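Proline dehydrogenase (Bradyrhizobium japonicum USDA 110, PDB 3HAZ) is a bifunctional flavoenzyme that probably oxidises proline to glutamate in two steps, with FAD serving the proline dehydrogenase and NAD the aldehyde dehydrogenase half. Local coordinates at residues A[10-15]-A[320-325]; A[73-78]-A[921-926]; A[112-117]-A[451-456]; A[329-334]-A[388-393]. One frame throughout, in Å; residues are numbered along the deposited sequence.

Contact 1. Residues A[10-15]-A[320-325]; sequences FTAPYA and ASAVID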
loop_
_atom_site.group_PDB
_atom_site.type_symbol
_atom_site.label_atom_id
_atom_site.label_comp_id
_atom_site.label_asym_id
_atom_site.label_seq_id
_atom_site.Cartn_x
_atom_site.Cartn_y
_atom_site.Cartn_z
ATOM N N PHE A 10 50.255 15.231 -14.758
ATOM C CA PHE A 10 49.189 14.269 -14.487
ATOM C C PHE A 10 47.807 14.801 -14.878
ATOM O O PHE A 10 47.440 15.921 -14.522
ATOM C CB PHE A 10 49.204 13.882 -13.010
ATOM C CG PHE A 10 48.251 12.778 -12.659
ATOM C CD1 PHE A 10 48.570 11.459 -12.930
ATOM C CD2 PHE A 10 47.054 13.057 -12.030
ATOM C CE1 PHE A 10 47.699 10.436 -12.592
ATOM C CE2 PHE A 10 46.176 12.039 -11.686
ATOM C CZ PHE A 10 46.500 10.729 -11.970
ATOM N N THR A 11 47.035 13.986 -15.595
ATOM C CA THR A 11 45.731 14.420 -16.080
ATOM C C THR A 11 44.735 13.272 -16.327
ATOM O O THR A 11 44.060 13.233 -17.356
ATOM C CB THR A 11 45.877 15.281 -17.362
ATOM O OG1 THR A 11 44.582 15.654 -17.847
ATOM C CG2 THR A 11 46.623 14.515 -18.447
ATOM N N ALA A 12 44.633 12.351 -15.376
ATOM C CA ALA A 12 43.671 11.251 -15.477
ATOM C C ALA A 12 42.227 11.752 -15.420
ATOM O O ALA A 12 41.953 12.797 -14.825
ATOM C CB ALA A 12 43.917 10.232 -14.372
ATOM N N PRO A 13 41.296 11.006 -16.043
ATOM C CA PRO A 13 39.873 11.364 -15.971
ATOM C C PRO A 13 39.402 11.458 -14.522
ATOM O O PRO A 13 39.678 10.561 -13.724
ATOM C CB PRO A 13 39.183 10.202 -16.695
ATOM C CG PRO A 13 40.226 9.703 -17.659
ATOM C CD PRO A 13 41.527 9.829 -16.899
ATOM N N TYR A 14 38.689 12.535 -14.207
ATOM C CA TYR A 14 38.373 12.904 -12.831
ATOM C C TYR A 14 37.412 11.945 -12.139
ATOM O O TYR A 14 37.638 11.552 -10.996
ATOM C CB TYR A 14 37.789 14.321 -12.795
ATOM C CG TYR A 14 37.943 15.030 -11.465
ATOM C CD1 TYR A 14 39.175 15.553 -11.073
ATOM C CD2 TYR A 14 36.860 15.186 -10.607
ATOM C CE1 TYR A 14 39.322 16.211 -9.865
ATOM C CE2 TYR A 14 36.998 15.841 -9.397
ATOM C CZ TYR A 14 38.232 16.352 -9.032
ATOM O OH TYR A 14 38.375 17.007 -7.829
ATOM N N ALA A 15 36.335 11.581 -12.826
ATOM C CA ALA A 15 35.278 10.781 -12.211
ATOM C C ALA A 15 34.720 9.707 -13.140
ATOM O O ALA A 15 33.549 9.755 -13.506
ATOM C CB ALA A 15 34.146 11.688 -11.732
ATOM N N ALA A 320 43.510 6.673 -8.315
ATOM C CA ALA A 320 44.617 6.179 -7.487
ATOM C C ALA A 320 45.648 5.344 -8.259
ATOM O O ALA A 320 46.856 5.566 -8.137
ATOM C CB ALA A 320 44.081 5.403 -6.294
ATOM N N SER A 321 45.176 4.384 -9.051
ATOM C CA SER A 321 46.086 3.504 -9.776
ATOM C C SER A 321 46.959 4.284 -10.767
ATOM O O SER A 321 48.133 3.957 -10.966
ATOM C CB SER A 321 45.313 2.391 -10.494
ATOM O OG SER A 321 46.203 1.416 -11.017
ATOM N N ALA A 322 46.382 5.315 -11.378
ATOM C CA ALA A 322 47.109 6.153 -12.328
ATOM C C ALA A 322 48.147 7.031 -11.626
ATOM O O ALA A 322 49.210 7.313 -12.178
ATOM C CB ALA A 322 46.136 7.009 -13.139
ATOM N N VAL A 323 47.836 7.467 -10.410
ATOM C CA VAL A 323 48.799 8.227 -9.621
ATOM C C VAL A 323 50.035 7.364 -9.340
ATOM O O VAL A 323 51.177 7.837 -9.392
ATOM C CB VAL A 323 48.190 8.711 -8.293
ATOM C CG1 VAL A 323 49.248 9.386 -7.443
ATOM C CG2 VAL A 323 47.014 9.664 -8.558
ATOM N N ILE A 324 49.799 6.089 -9.049
ATOM C CA ILE A 324 50.889 5.159 -8.789
ATOM C C ILE A 324 51.776 4.999 -10.026
ATOM O O ILE A 324 53.001 5.012 -9.920
ATOM C CB ILE A 324 50.359 3.805 -8.297
ATOM C CG1 ILE A 324 49.750 3.963 -6.902
ATOM C CG2 ILE A 324 51.473 2.761 -8.266
ATOM C CD1 ILE A 324 49.098 2.700 -6.371
ATOM N N ASP A 325 51.157 4.878 -11.199
ATOM C CA ASP A 325 51.913 4.817 -12.451
ATOM C C ASP A 325 52.781 6.061 -12.613
ATOM O O ASP A 325 53.941 5.975 -13.011
ATOM C CB ASP A 325 50.978 4.713 -13.658
ATOM C CG ASP A 325 50.240 3.383 -13.726
ATOM O OD1 ASP A 325 50.708 2.392 -13.124
ATOM O OD2 ASP A 325 49.193 3.327 -14.404
#

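Contact 2. Residues A[73-78]-A[921-926]; sequences EGLALM and HSRIDD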
loop_
_atom_site.group_PDB
_atom_site.type_symbol
_atom_site.label_atom_id
_atom_site.label_comp_id
_atom_site.label_asym_id
_atom_site.label_seq_id
_atom_site.Cartn_x
_atom_site.Cartn_y
_atom_site.Cartn_z
ATOM N N GLU A 73 30.071 16.909 20.453
ATOM C CA GLU A 73 30.258 16.760 21.890
ATOM C C GLU A 73 31.652 16.236 22.211
ATOM O O GLU A 73 32.295 16.680 23.166
ATOM C CB GLU A 73 29.181 15.841 22.470
ATOM C CG GLU A 73 27.820 16.507 22.516
ATOM C CD GLU A 73 26.697 15.544 22.836
ATOM O OE1 GLU A 73 26.861 14.322 22.622
ATOM O OE2 GLU A 73 25.643 16.019 23.297
ATOM N N GLY A 74 32.115 15.288 21.407
ATOM C CA GLY A 74 33.465 14.787 21.546
ATOM C C GLY A 74 34.455 15.926 21.372
ATOM O O GLY A 74 35.408 16.057 22.138
ATOM N N LEU A 75 34.232 16.749 20.353
ATOM C CA LEU A 75 35.129 17.861 20.064
ATOM C C LEU A 75 35.175 18.844 21.227
ATOM O O LEU A 75 36.253 19.271 21.644
ATOM C CB LEU A 75 34.727 18.582 18.767
ATOM C CG LEU A 75 35.726 19.667 18.334
ATOM C CD1 LEU A 75 35.921 19.684 16.825
ATOM C CD2 LEU A 75 35.304 21.041 18.845
ATOM N N ALA A 76 34.006 19.195 21.756
ATOM C CA ALA A 76 33.936 20.175 22.838
ATOM C C ALA A 76 34.658 19.684 24.095
ATOM O O ALA A 76 35.311 20.464 24.788
ATOM C CB ALA A 76 32.484 20.534 23.155
ATOM N N LEU A 77 34.548 18.392 24.388
ATOM C CA LEU A 77 35.165 17.852 25.593
ATOM C C LEU A 77 36.683 17.736 25.433
ATOM O O LEU A 77 37.435 17.953 26.382
ATOM C CB LEU A 77 34.547 16.505 25.970
ATOM C CG LEU A 77 33.068 16.560 26.369
ATOM C CD1 LEU A 77 32.580 15.188 26.799
ATOM C CD2 LEU A 77 32.824 17.586 27.468
ATOM N N MET A 78 37.127 17.408 24.226
ATOM C CA MET A 78 38.558 17.337 23.935
ATOM C C MET A 78 39.218 18.713 23.997
ATOM O O MET A 78 40.369 18.849 24.415
ATOM C CB MET A 78 38.790 16.690 22.565
ATOM C CG MET A 78 38.443 15.195 22.535
ATOM S SD MET A 78 38.630 14.469 20.893
ATOM C CE MET A 78 40.367 14.030 20.905
ATOM N N HIS A 921 28.467 32.138 12.801
ATOM C CA HIS A 921 29.522 31.150 12.980
ATOM C C HIS A 921 29.657 30.806 14.452
ATOM O O HIS A 921 30.050 31.649 15.261
ATOM C CB HIS A 921 30.855 31.665 12.440
ATOM C CG HIS A 921 31.191 31.154 11.076
ATOM N ND1 HIS A 921 30.670 31.706 9.924
ATOM C CD2 HIS A 921 31.985 30.133 10.678
ATOM C CE1 HIS A 921 31.137 31.052 8.875
ATOM N NE2 HIS A 921 31.943 30.099 9.306
ATOM N N SER A 922 29.328 29.565 14.787
ATOM C CA SER A 922 29.305 29.122 16.169
ATOM C C SER A 922 29.132 27.625 16.248
ATOM O O SER A 922 28.462 27.024 15.409
ATOM C CB SER A 922 28.165 29.789 16.931
ATOM O OG SER A 922 28.074 29.276 18.255
ATOM N N ARG A 923 29.741 27.035 17.271
ATOM C CA ARG A 923 29.579 25.622 17.567
ATOM C C ARG A 923 28.293 25.432 18.371
ATOM O O ARG A 923 27.727 24.341 18.410
ATOM C CB ARG A 923 30.790 25.125 18.378
ATOM C CG ARG A 923 30.997 23.615 18.387
ATOM C CD ARG A 923 32.416 23.277 18.854
ATOM N NE ARG A 923 32.562 23.420 20.298
ATOM C CZ ARG A 923 33.699 23.724 20.913
ATOM N NH1 ARG A 923 33.723 23.830 22.230
ATOM N NH2 ARG A 923 34.811 23.934 20.218
ATOM N N ILE A 924 27.824 26.515 18.988
ATOM C CA ILE A 924 26.778 26.441 20.011
ATOM C C ILE A 924 25.345 26.507 19.462
ATOM O O ILE A 924 24.821 27.585 19.168
ATOM C CB ILE A 924 26.984 27.541 21.070
ATOM C CG1 ILE A 924 28.445 27.551 21.531
ATOM C CG2 ILE A 924 26.033 27.341 22.241
ATOM C CD1 ILE A 924 28.765 28.599 22.592
ATOM N N ASP A 925 24.712 25.347 19.345
ATOM C CA ASP A 925 23.342 25.268 18.841
ATOM C C ASP A 925 22.380 26.233 19.530
ATOM O O ASP A 925 21.567 26.864 18.866
ATOM C CB ASP A 925 22.810 23.835 18.922
ATOM C CG ASP A 925 23.437 22.921 17.884
ATOM O OD1 ASP A 925 23.958 23.430 16.874
ATOM O OD2 ASP A 925 23.405 21.692 18.073
ATOM N N ASP A 926 22.463 26.354 20.854
ATOM C CA ASP A 926 21.556 27.258 21.566
ATOM C C ASP A 926 21.773 28.730 21.183
ATOM O O ASP A 926 20.824 29.516 21.146
ATOM C CB ASP A 926 21.663 27.071 23.086
ATOM C CG ASP A 926 21.120 25.721 23.547
ATOM O OD1 ASP A 926 19.958 25.412 23.221
ATOM O OD2 ASP A 926 21.852 24.970 24.227
HETATM O O HOH W 1 34.786 23.506 24.469
#

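Contact 3. Residues A[112-117]-A[451-456]; sequences KSTAFL and DLLAYL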
loop_
_atom_site.group_PDB
_atom_site.type_symbol
_atom_site.label_atom_id
_atom_site.label_comp_id
_atom_site.label_asym_id
_atom_site.label_seq_id
_atom_site.Cartn_x
_atom_site.Cartn_y
_atom_site.Cartn_z
ATOM N N LYS A 112 35.334 29.908 26.509
ATOM C CA LYS A 112 36.687 30.164 27.009
ATOM C C LYS A 112 37.681 29.083 26.587
ATOM O O LYS A 112 38.783 29.392 26.124
ATOM C CB LYS A 112 36.705 30.335 28.541
ATOM C CG LYS A 112 36.163 31.681 29.024
ATOM C CD LYS A 112 36.969 32.841 28.452
ATOM C CE LYS A 112 36.481 34.176 29.001
ATOM N NZ LYS A 112 37.409 35.290 28.663
ATOM N N SER A 113 37.304 27.820 26.754
ATOM C CA SER A 113 38.217 26.726 26.414
ATOM C C SER A 113 38.572 26.728 24.928
ATOM O O SER A 113 39.698 26.400 24.559
ATOM C CB SER A 113 37.637 25.364 26.812
ATOM O OG SER A 113 36.382 25.135 26.185
ATOM N N THR A 114 37.615 27.101 24.077
ATOM C CA THR A 114 37.878 27.159 22.642
ATOM C C THR A 114 38.739 28.381 22.273
ATOM O O THR A 114 39.659 28.273 21.456
ATOM C CB THR A 114 36.574 27.139 21.798
ATOM O OG1 THR A 114 35.693 26.110 22.272
ATOM C CG2 THR A 114 36.900 26.884 20.339
ATOM N N ALA A 115 38.437 29.535 22.872
ATOM C CA ALA A 115 39.246 30.751 22.678
ATOM C C ALA A 115 40.689 30.525 23.108
ATOM O O ALA A 115 41.624 31.079 22.522
ATOM C CB ALA A 115 38.655 31.930 23.462
ATOM N N PHE A 116 40.856 29.723 24.155
ATOM C CA PHE A 116 42.178 29.370 24.656
ATOM C C PHE A 116 43.110 28.888 23.549
ATOM O O PHE A 116 44.305 29.152 23.589
ATOM C CB PHE A 116 42.080 28.281 25.725
ATOM C CG PHE A 116 43.407 27.679 26.098
ATOM C CD1 PHE A 116 44.292 28.371 26.916
ATOM C CD2 PHE A 116 43.773 26.421 25.630
ATOM C CE1 PHE A 116 45.523 27.816 27.267
ATOM C CE2 PHE A 116 45.005 25.860 25.978
ATOM C CZ PHE A 116 45.879 26.561 26.794
ATOM N N LEU A 117 42.558 28.181 22.566
ATOM C CA LEU A 117 43.369 27.610 21.489
ATOM C C LEU A 117 44.013 28.664 20.588
ATOM O O LEU A 117 45.049 28.407 19.971
ATOM C CB LEU A 117 42.544 26.636 20.647
ATOM C CG LEU A 117 41.974 25.412 21.360
ATOM C CD1 LEU A 117 41.078 24.623 20.407
ATOM C CD2 LEU A 117 43.090 24.525 21.912
ATOM N N ASP A 451 46.275 25.194 15.724
ATOM C CA ASP A 451 46.036 24.281 14.608
ATOM C C ASP A 451 45.294 23.011 15.021
ATOM O O ASP A 451 45.059 22.120 14.203
ATOM C CB ASP A 451 47.355 23.919 13.938
ATOM C CG ASP A 451 48.077 25.135 13.412
ATOM O OD1 ASP A 451 47.431 25.905 12.682
ATOM O OD2 ASP A 451 49.268 25.327 13.735
ATOM N N LEU A 452 44.918 22.933 16.289
ATOM C CA LEU A 452 44.254 21.737 16.795
ATOM C C LEU A 452 42.823 21.541 16.266
ATOM O O LEU A 452 42.480 20.461 15.788
ATOM C CB LEU A 452 44.237 21.743 18.320
ATOM C CG LEU A 452 43.458 20.579 18.931
ATOM C CD1 LEU A 452 44.046 19.242 18.478
ATOM C CD2 LEU A 452 43.432 20.696 20.440
ATOM N N LEU A 453 41.990 22.574 16.373
ATOM C CA LEU A 453 40.568 22.461 16.013
ATOM C C LEU A 453 40.341 21.890 14.615
ATOM O O LEU A 453 39.583 20.938 14.441
ATOM C CB LEU A 453 39.874 23.818 16.111
ATOM C CG LEU A 453 39.150 24.267 17.381
ATOM C CD1 LEU A 453 38.315 25.524 17.066
ATOM C CD2 LEU A 453 38.277 23.171 17.953
ATOM N N ALA A 454 40.992 22.490 13.622
ATOM C CA ALA A 454 40.873 22.037 12.241
ATOM C C ALA A 454 41.208 20.553 12.113
ATOM O O ALA A 454 40.555 19.818 11.370
ATOM C CB ALA A 454 41.766 22.870 11.330
ATOM N N TYR A 455 42.225 20.118 12.846
ATOM C CA TYR A 455 42.659 18.731 12.817
ATOM C C TYR A 455 41.697 17.799 13.571
ATOM O O TYR A 455 41.403 16.696 13.109
ATOM C CB TYR A 455 44.066 18.617 13.408
ATOM C CG TYR A 455 44.617 17.206 13.459
ATOM C CD1 TYR A 455 45.374 16.696 12.409
ATOM C CD2 TYR A 455 44.396 16.391 14.563
ATOM C CE1 TYR A 455 45.888 15.404 12.454
ATOM C CE2 TYR A 455 44.905 15.099 14.620
ATOM C CZ TYR A 455 45.649 14.611 13.565
ATOM O OH TYR A 455 46.157 13.331 13.621
ATOM N N LEU A 456 41.231 18.233 14.739
ATOM C CA LEU A 456 40.341 17.412 15.556
ATOM C C LEU A 456 39.071 17.028 14.806
ATOM O O LEU A 456 38.618 15.883 14.882
ATOM C CB LEU A 456 39.969 18.136 16.849
ATOM C CG LEU A 456 40.866 17.849 18.050
ATOM C CD1 LEU A 456 40.323 18.551 19.278
ATOM C CD2 LEU A 456 40.977 16.345 18.285
#

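Contact 4. Residues A[329-334]-A[388-393]; sequences ALARAH and PRIFPQ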
loop_
_atom_site.group_PDB
_atom_site.type_symbol
_atom_site.label_atom_id
_atom_site.label_comp_id
_atom_site.label_asym_id
_atom_site.label_seq_id
_atom_site.Cartn_x
_atom_site.Cartn_y
_atom_site.Cartn_z
ATOM N N ALA A 329 56.924 6.335 -12.667
ATOM C CA ALA A 329 57.620 6.928 -13.806
ATOM C C ALA A 329 58.510 8.076 -13.347
ATOM O O ALA A 329 59.615 8.270 -13.853
ATOM C CB ALA A 329 56.622 7.413 -14.834
ATOM N N LEU A 330 58.009 8.838 -12.385
ATOM C CA LEU A 330 58.753 9.932 -11.787
ATOM C C LEU A 330 60.030 9.372 -11.162
ATOM O O LEU A 330 61.126 9.900 -11.360
ATOM C CB LEU A 330 57.886 10.589 -10.714
ATOM C CG LEU A 330 57.895 12.103 -10.531
ATOM C CD1 LEU A 330 57.924 12.817 -11.871
ATOM C CD2 LEU A 330 56.672 12.515 -9.723
ATOM N N ALA A 331 59.878 8.283 -10.415
ATOM C CA ALA A 331 61.007 7.666 -9.732
ATOM C C ALA A 331 62.056 7.156 -10.722
ATOM O O ALA A 331 63.255 7.377 -10.537
ATOM C CB ALA A 331 60.527 6.544 -8.818
ATOM N N ARG A 332 61.605 6.481 -11.777
ATOM C CA ARG A 332 62.533 5.947 -12.771
ATOM C C ARG A 332 63.219 7.072 -13.536
ATOM O O ARG A 332 64.414 7.009 -13.806
ATOM C CB ARG A 332 61.821 5.008 -13.752
ATOM C CG ARG A 332 61.088 3.843 -13.102
ATOM C CD ARG A 332 60.643 2.813 -14.141
ATOM N NE ARG A 332 60.305 3.432 -15.424
ATOM C CZ ARG A 332 59.074 3.760 -15.804
ATOM N NH1 ARG A 332 58.874 4.323 -16.990
ATOM N NH2 ARG A 332 58.041 3.528 -15.001
ATOM N N ALA A 333 62.456 8.104 -13.879
ATOM C CA ALA A 333 62.978 9.200 -14.689
ATOM C C ALA A 333 64.089 9.969 -13.980
ATOM O O ALA A 333 65.028 10.454 -14.615
ATOM C CB ALA A 333 61.849 10.142 -15.095
ATOM N N HIS A 334 63.978 10.092 -12.663
ATOM C CA HIS A 334 65.000 10.804 -11.902
ATOM C C HIS A 334 65.931 9.829 -11.179
ATOM O O HIS A 334 66.792 10.240 -10.402
ATOM C CB HIS A 334 64.361 11.801 -10.926
ATOM C CG HIS A 334 63.540 12.864 -11.600
ATOM N ND1 HIS A 334 64.098 13.842 -12.397
ATOM C CD2 HIS A 334 62.207 13.100 -11.594
ATOM C CE1 HIS A 334 63.143 14.630 -12.857
ATOM N NE2 HIS A 334 61.986 14.202 -12.384
ATOM N N PRO A 388 62.051 -3.002 -5.605
ATOM C CA PRO A 388 62.565 -2.268 -4.443
ATOM C C PRO A 388 62.659 -0.756 -4.630
ATOM O O PRO A 388 62.958 -0.059 -3.662
ATOM C CB PRO A 388 63.997 -2.816 -4.289
ATOM C CG PRO A 388 64.230 -3.743 -5.482
ATOM C CD PRO A 388 63.150 -3.465 -6.467
ATOM N N ARG A 389 62.448 -0.255 -5.842
ATOM C CA ARG A 389 62.552 1.182 -6.070
ATOM C C ARG A 389 61.542 1.927 -5.201
ATOM O O ARG A 389 61.867 2.938 -4.578
ATOM C CB ARG A 389 62.336 1.527 -7.545
ATOM C CG ARG A 389 62.469 3.012 -7.836
ATOM C CD ARG A 389 62.410 3.314 -9.327
ATOM N NE ARG A 389 63.465 2.632 -10.077
ATOM C CZ ARG A 389 64.722 3.059 -10.176
ATOM N NH1 ARG A 389 65.104 4.170 -9.559
ATOM N NH2 ARG A 389 65.601 2.365 -10.889
ATOM N N ILE A 390 60.315 1.424 -5.175
ATOM C CA ILE A 390 59.267 1.984 -4.332
ATOM C C ILE A 390 59.184 1.199 -3.022
ATOM O O ILE A 390 59.070 -0.028 -3.031
ATOM C CB ILE A 390 57.885 1.946 -5.034
ATOM C CG1 ILE A 390 57.929 2.679 -6.377
ATOM C CG2 ILE A 390 56.798 2.526 -4.130
ATOM C CD1 ILE A 390 58.296 4.155 -6.269
ATOM N N PHE A 391 59.258 1.911 -1.903
ATOM C CA PHE A 391 59.048 1.312 -0.591
ATOM C C PHE A 391 57.640 1.681 -0.121
ATOM O O PHE A 391 57.401 2.813 0.300
ATOM C CB PHE A 391 60.105 1.817 0.398
ATOM C CG PHE A 391 59.974 1.240 1.787
ATOM C CD1 PHE A 391 60.653 0.075 2.139
ATOM C CD2 PHE A 391 59.196 1.882 2.751
ATOM C CE1 PHE A 391 60.544 -0.455 3.421
ATOM C CE2 PHE A 391 59.076 1.357 4.042
ATOM C CZ PHE A 391 59.750 0.187 4.377
ATOM N N PRO A 392 56.697 0.730 -0.218
ATOM C CA PRO A 392 55.296 1.004 0.120
ATOM C C PRO A 392 55.076 1.079 1.624
ATOM O O PRO A 392 55.712 0.349 2.384
ATOM C CB PRO A 392 54.539 -0.204 -0.458
ATOM C CG PRO A 392 55.526 -0.929 -1.337
ATOM C CD PRO A 392 56.879 -0.630 -0.750
ATOM N N GLN A 393 54.181 1.971 2.032
ATOM C CA GLN A 393 53.814 2.143 3.429
ATOM C C GLN A 393 52.294 2.113 3.499
ATOM O O GLN A 393 51.625 3.016 3.002
ATOM C CB GLN A 393 54.323 3.484 3.956
ATOM C CG GLN A 393 55.797 3.766 3.650
ATOM C CD GLN A 393 56.153 5.236 3.821
ATOM O OE1 GLN A 393 55.704 6.090 3.057
ATOM N NE2 GLN A 393 56.956 5.534 4.831
#

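Contact 1. Residues A[10-15]-A[320-325]
The aromatic ring of F10 lies against the first turns of helix 320-333, one of the outer helices of the proline dehydrogenase (βα)8 barrel, so that an extended N-terminal segment packs on the outside of the barrel. Two neighbouring residues of the helix receive the ring. Its corner atom CE1 meets A322, 3.8 Å from the methyl CB, and the carbonyl O of the same residue stands close to the ring plane at its edge, 3.5 Å from CE1. Next to it, CZ rests 3.6 Å from CG2 of V323, the branch that lies beside the backbone N of the valine, while the two side chains cross nearly at right angles. F10 reaches this place with CG anti to its own N (chi1 -173°), which carries the ring from the loop toward the helix. L287 and L291 of the neighbouring helix 287-298 also touch F10, and the ring thus packs between two adjacent outer helices. Trimming F10 to an alanine would take away the ring, and a gap between A322, V323 and the two leucines would probably follow. Polar support comes from the backbone, where O of F10 accepts a hydrogen bond from R524. A12 adds a smaller touch two residues on, its CB lying 4.1 Å from CB of A322.

Contact 2. Residues A[73-78]-A[921-926]
This is a buried contact between domains, in which R923, from the loop after strand 917-921 of the aldehyde dehydrogenase domain, lays its long side chain against L75 and A76 of helix 71-85 in the N-terminal helical region. The loop makes an ST turn: OG of S922 accepts a hydrogen bond from N of I924, the residue at the N-cap of helix 925-934. From there R923 runs out nearly extended and bends at chi3 (76°), which turns its guanidinium onto the helix. One face of that group lies over CA of A76, 3.6 Å above the plane and toward the rim, while CD2 of L75 comes in obliquely to the guanidinium, 3.2 Å from NH2 of R923, and also lies 3.7 Å from CD. The charge is paired beyond the two segments, for NE forms a salt bridge with E110. Replacing R923 by a leucine would probably cost E110 this buried partner and O of A76 its water-mediated bond to the arginine. Around the apolar side, L453, V457 and L460 of helix 452-463 also pack on L75. A bridging water completes the contact, donating to O of A76 over 3.1 Å and accepting a weak bond from NH1 of R923.

Contact 3. Residues A[112-117]-A[451-456]
L117 carries this wholly apolar contact, dividing its two methyl groups between consecutive leucines at the start of helix 452-463. CD1 approaches the branch point of L453, 3.6 Å from CG, and the two side chains cross at about a right angle. The other methyl, CD2, faces L452 and meets that residue's CD2 at 4.1 Å. With CG of L117 anti to the carbonyl carbon (chi1 -61°), the fork is directed at the helix opposite. One turn earlier, T114 contributes its methyl, CG2 lying 3.8 Å from CD1 of L453, so that L453 is touched by both T114 and L117.

The two branches of T114 part company. Its methyl is anti to the backbone N and meets the leucine, whereas OG1 turns back to the helix and is hydrogen-bonded to O of E110; R923 NH1 adds a weak hydrogen bond to the same OG1. At the start of the second segment, D451 is held by a salt bridge to R209 and a hydrogen bond to Y210, which probably helps to position the chain just ahead of L452.

Helix 71-85 lies alongside both partners, and its V79 touches T114 and L453. Helix 106-115 and the residues following it are thereby joined to helix 452-463, which directly follows strand 440-448 of the proline dehydrogenase barrel.

Contact 4. Residues A[329-334]-A[388-393]
R389 lays the aliphatic part of its side chain over A331 and R332 on helix 320-333, just before strand 390-395 begins. Both elements belong to the (βα)8 barrel of the proline dehydrogenase domain, and the contact joins the C-terminal end of an outer helix to the entry of a barrel strand. A331 supplies the central touch: its CB sits 3.8 Å from CD of R389. The same methyl also faces inward to the strand, 4.1 Å from CD1 of I390, whose side-chain end swings nearer to the helix than its first bond suggests.

R389 first leaves the backbone extended, with CG anti to N (chi1 -179°), and then bends at chi3, which brings its guanidinium alongside the last helical turn. One face of this group lies over CA of R332, offset toward the rim. The two arginines cross at about a right angle, their guanidinium planes 83° apart, and they meet through CG of R332 and NE of R389 at 4.0 Å. Their like charges stay separated, with the two NE atoms 6.3 Å apart, and each has an acidic mate: R332 pairs with D328 one turn back, while R389 forms a salt bridge with D335, just past the helix, and a hydrogen bond to O of R336.

Strand 338-343 lies beside both partners, its L338 touching A331 and its V340 touching I390. NH1 of R389 also comes within 3.8 Å of O of A331, which stands oblique to the guanidinium plane.

Overall arrangement
Contacts 2 and 3 are buried and adjoining, their centres about 11 Å apart: helix 71-85 and helix 452-463 meet directly through M78 and L456. They tie the N-terminal helical region to the aldehyde dehydrogenase and proline dehydrogenase domains respectively, the first through a charged side chain and a water, the second through aliphatic carbons alone. Contacts 1 and 4 are only partly buried and share helix 320-333 on the barrel, with centres about 16 Å apart. Contact 1 sets an aromatic ring against the helix start, whereas contact 4 lays an arginine along its end.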